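Local coordinates for ribosome-inactivating protein 3 (Zea mays, PDB 2PQI) that belongs to the plant ribosome-inactivating proteins, whose fold combines a mixed beta sheet with several helices, at residues W52-L57 / T65-M70. Residues are numbered along the deposited sequence; the frame is centred on the assembly and turned at random.
Sequences WLYTEL and TLAIRM
Leu53 pairs with Ile68 in an antiparallel beta hairpin, formed by strands 52-58 and 63-69 inside the mixed sheet of a ribosome-inactivating protein. The pair is a hydrogen-bonded one. Leu53 N donates almost straight to Ile68 O at 2.6 Å (169°), and Ile68 N returns a bond to Leu53 O at 2.8 Å. Thr55 and Leu66 form the next such pair, again with two backbone bonds. Leu53, Thr55, Leu66 and Ile68 share one face of the sheet. There Leu53 CB meets Ile68 CB at 3.8 Å, and helices 16-28 and 149-165 cover this largely apolar side.

Trp52, Tyr54, Glu56, Thr65, Ala67 and Arg69 point to the other face. Trp52 and Thr65 bury much surface here. With Thr65 chi1 at -64°, its methyl CG2 lies opposite the backbone N and comes to the Tyr54 ring edge. Ala67 CB touches Tyr54 CE2 at 3.8 Å, while Phe3 of the neighbouring strand meets the same ring. The Trp52 indole reaches across strand 63-69, with Ala67 O at its edge. Tyr54 OH lies over one indole face. Arg69 leads away to a salt bridge with Asp71, but its CB makes a CH-pi contact over the opposite face, 4.2 Å from the centroid of the Trp52 six-membered ring.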
ATOM      1  N   TRP A  52       2.083  -2.389  13.611  1.00 23.41           N
ATOM      2  CA  TRP A  52       1.425  -3.091  12.519  1.00 22.44           C
ATOM      3  C   TRP A  52      -0.001  -2.678  12.258  1.00 24.41           C
ATOM      4  O   TRP A  52      -0.761  -2.364  13.183  1.00 27.36           O
ATOM      5  CB  TRP A  52       1.416  -4.607  12.758  1.00 21.62           C
ATOM      6  CG  TRP A  52       2.744  -5.263  12.654  1.00 21.01           C
ATOM      7  CD1 TRP A  52       3.673  -5.378  13.638  1.00 23.14           C
ATOM      8  CD2 TRP A  52       3.304  -5.890  11.493  1.00 21.33           C
ATOM      9  NE1 TRP A  52       4.778  -6.042  13.171  1.00 25.80           N
ATOM     10  CE2 TRP A  52       4.580  -6.372  11.856  1.00 23.78           C
ATOM     11  CE3 TRP A  52       2.850  -6.093  10.180  1.00 20.01           C
ATOM     12  CZ2 TRP A  52       5.421  -7.048  10.950  1.00 21.79           C
ATOM     13  CZ3 TRP A  52       3.684  -6.762   9.280  1.00 25.99           C
ATOM     14  CH2 TRP A  52       4.961  -7.233   9.676  1.00 22.29           C
ATOM     15  N   LEU A  53      -0.364  -2.730  10.982  1.00 19.60           N
ATOM     16  CA  LEU A  53      -1.709  -2.416  10.540  1.00 23.67           C
ATOM     17  C   LEU A  53      -2.313  -3.750  10.089  1.00 24.95           C
ATOM     18  O   LEU A  53      -1.747  -4.406   9.213  1.00 24.32           O
ATOM     19  CB  LEU A  53      -1.626  -1.459   9.353  1.00 23.12           C
ATOM     20  CG  LEU A  53      -2.697  -0.405   9.121  1.00 24.55           C
ATOM     21  CD1 LEU A  53      -2.948   0.368  10.405  1.00 25.12           C
ATOM     22  CD2 LEU A  53      -2.241   0.542   8.021  1.00 30.52           C
ATOM     23  N   TYR A  54      -3.412  -4.187  10.701  1.00 20.95           N
ATOM     24  CA  TYR A  54      -4.050  -5.429  10.251  1.00 25.65           C
ATOM     25  C   TYR A  54      -5.375  -5.045   9.652  1.00 29.16           C
ATOM     26  O   TYR A  54      -6.334  -4.790  10.384  1.00 25.27           O
ATOM     27  CB  TYR A  54      -4.278  -6.421  11.388  1.00 26.81           C
ATOM     28  CG  TYR A  54      -2.999  -7.043  11.854  1.00 29.38           C
ATOM     29  CD1 TYR A  54      -2.331  -6.540  12.975  1.00 33.40           C
ATOM     30  CD2 TYR A  54      -2.396  -8.069  11.128  1.00 31.13           C
ATOM     31  CE1 TYR A  54      -1.095  -7.036  13.359  1.00 37.61           C
ATOM     32  CE2 TYR A  54      -1.149  -8.579  11.505  1.00 35.52           C
ATOM     33  CZ  TYR A  54      -0.507  -8.052  12.622  1.00 36.75           C
ATOM     34  OH  TYR A  54       0.731  -8.509  12.995  1.00 37.78           O
ATOM     35  N   THR A  55      -5.416  -4.993   8.320  1.00 30.84           N
ATOM     36  CA  THR A  55      -6.623  -4.591   7.608  1.00 33.58           C
ATOM     37  C   THR A  55      -7.367  -5.726   6.946  1.00 32.47           C
ATOM     38  O   THR A  55      -6.857  -6.357   6.016  1.00 33.62           O
ATOM     39  CB  THR A  55      -6.305  -3.569   6.530  1.00 32.36           C
ATOM     40  OG1 THR A  55      -5.469  -4.177   5.542  1.00 42.25           O
ATOM     41  CG2 THR A  55      -5.573  -2.388   7.123  1.00 30.13           C
ATOM     42  N   GLU A  56      -8.583  -5.978   7.420  1.00 31.08           N
ATOM     43  CA  GLU A  56      -9.387  -7.041   6.852  1.00 33.29           C
ATOM     44  C   GLU A  56     -10.276  -6.571   5.704  1.00 30.84           C
ATOM     45  O   GLU A  56     -10.998  -5.581   5.810  1.00 29.51           O
ATOM     46  CB  GLU A  56     -10.250  -7.709   7.915  1.00 36.10           C
ATOM     47  CG  GLU A  56     -10.979  -8.912   7.370  1.00 44.51           C
ATOM     48  CD  GLU A  56     -11.736  -9.675   8.430  1.00 54.93           C
ATOM     49  OE1 GLU A  56     -11.088 -10.240   9.341  1.00 58.45           O
ATOM     50  OE2 GLU A  56     -12.982  -9.709   8.342  1.00 58.07           O
ATOM     51  N   LEU A  57     -10.184  -7.290   4.595  1.00 29.16           N
ATOM     52  CA  LEU A  57     -10.965  -7.008   3.411  1.00 28.52           C
ATOM     53  C   LEU A  57     -11.891  -8.215   3.274  1.00 31.02           C
ATOM     54  O   LEU A  57     -11.431  -9.361   3.148  1.00 28.34           O
ATOM     55  CB  LEU A  57     -10.046  -6.890   2.191  1.00 23.29           C
ATOM     56  CG  LEU A  57      -8.906  -5.863   2.276  1.00 26.26           C
ATOM     57  CD1 LEU A  57      -7.991  -6.008   1.052  1.00 20.05           C
ATOM     58  CD2 LEU A  57      -9.469  -4.428   2.369  1.00 21.61           C
ATOM     59  N   THR A  65      -6.898 -11.004   5.675  1.00 27.88           N
ATOM     60  CA  THR A  65      -6.419  -9.928   6.526  1.00 26.89           C
ATOM     61  C   THR A  65      -5.013  -9.557   6.071  1.00 24.90           C
ATOM     62  O   THR A  65      -4.138 -10.409   5.952  1.00 23.03           O
ATOM     63  CB  THR A  65      -6.397 -10.326   8.017  1.00 26.73           C
ATOM     64  OG1 THR A  65      -7.733 -10.580   8.465  1.00 24.72           O
ATOM     65  CG2 THR A  65      -5.800  -9.199   8.853  1.00 19.93           C
ATOM     66  N   LEU A  66      -4.826  -8.279   5.784  1.00 22.18           N
ATOM     67  CA  LEU A  66      -3.541  -7.782   5.343  1.00 22.47           C
ATOM     68  C   LEU A  66      -2.694  -7.424   6.554  1.00 26.78           C
ATOM     69  O   LEU A  66      -3.190  -6.850   7.531  1.00 26.08           O
ATOM     70  CB  LEU A  66      -3.715  -6.537   4.471  1.00 14.47           C
ATOM     71  CG  LEU A  66      -4.536  -6.658   3.186  1.00 18.48           C
ATOM     72  CD1 LEU A  66      -4.541  -5.308   2.480  1.00 17.51           C
ATOM     73  CD2 LEU A  66      -3.965  -7.745   2.280  1.00 15.82           C
ATOM     74  N   ALA A  67      -1.413  -7.775   6.486  1.00 25.44           N
ATOM     75  CA  ALA A  67      -0.469  -7.489   7.557  1.00 23.22           C
ATOM     76  C   ALA A  67       0.539  -6.429   7.126  1.00 20.32           C
ATOM     77  O   ALA A  67       1.610  -6.745   6.608  1.00 18.75           O
ATOM     78  CB  ALA A  67       0.248  -8.761   7.987  1.00 24.07           C
ATOM     79  N   ILE A  68       0.181  -5.169   7.346  1.00 18.00           N
ATOM     80  CA  ILE A  68       0.941  -4.038   6.829  1.00 14.86           C
ATOM     81  C   ILE A  68       1.805  -3.452   7.942  1.00 18.38           C
ATOM     82  O   ILE A  68       1.323  -3.184   9.049  1.00 17.75           O
ATOM     83  CB  ILE A  68      -0.038  -2.952   6.271  1.00 18.29           C
ATOM     84  CG1 ILE A  68      -0.842  -3.538   5.103  1.00 19.70           C
ATOM     85  CG2 ILE A  68       0.707  -1.706   5.806  1.00 12.24           C
ATOM     86  CD1 ILE A  68      -2.063  -2.723   4.732  1.00 13.95           C
ATOM     87  N   ARG A  69       3.095  -3.295   7.665  1.00 16.26           N
ATOM     88  CA  ARG A  69       3.993  -2.689   8.642  1.00 20.45           C
ATOM     89  C   ARG A  69       3.905  -1.162   8.504  1.00 22.28           C
ATOM     90  O   ARG A  69       4.195  -0.581   7.452  1.00 24.10           O
ATOM     91  CB  ARG A  69       5.433  -3.170   8.433  1.00 19.97           C
ATOM     92  CG  ARG A  69       5.936  -3.093   7.021  1.00 14.96           C
ATOM     93  CD  ARG A  69       7.329  -3.664   6.962  1.00 24.50           C
ATOM     94  NE  ARG A  69       8.284  -2.918   7.788  1.00 28.50           N
ATOM     95  CZ  ARG A  69       9.546  -3.298   8.004  1.00 30.69           C
ATOM     96  NH1 ARG A  69      10.010  -4.416   7.457  1.00 29.60           N
ATOM     97  NH2 ARG A  69      10.347  -2.565   8.768  1.00 24.98           N
ATOM     98  N   MET A  70       3.497  -0.513   9.590  1.00 26.33           N
ATOM     99  CA  MET A  70       3.168   0.907   9.555  1.00 28.84           C
ATOM    100  C   MET A  70       4.365   1.740   9.106  1.00 31.28           C
ATOM    101  O   MET A  70       4.217   2.701   8.352  1.00 37.06           O
ATOM    102  CB  MET A  70       2.684   1.379  10.927  1.00 29.80           C
ATOM    103  CG  MET A  70       1.213   1.758  10.969  1.00 36.29           C
ATOM    104  SD  MET A  70       0.533   1.725  12.638  1.00 41.56           S
ATOM    105  CE  MET A  70       0.625   3.459  13.076  1.00 43.93           C
TER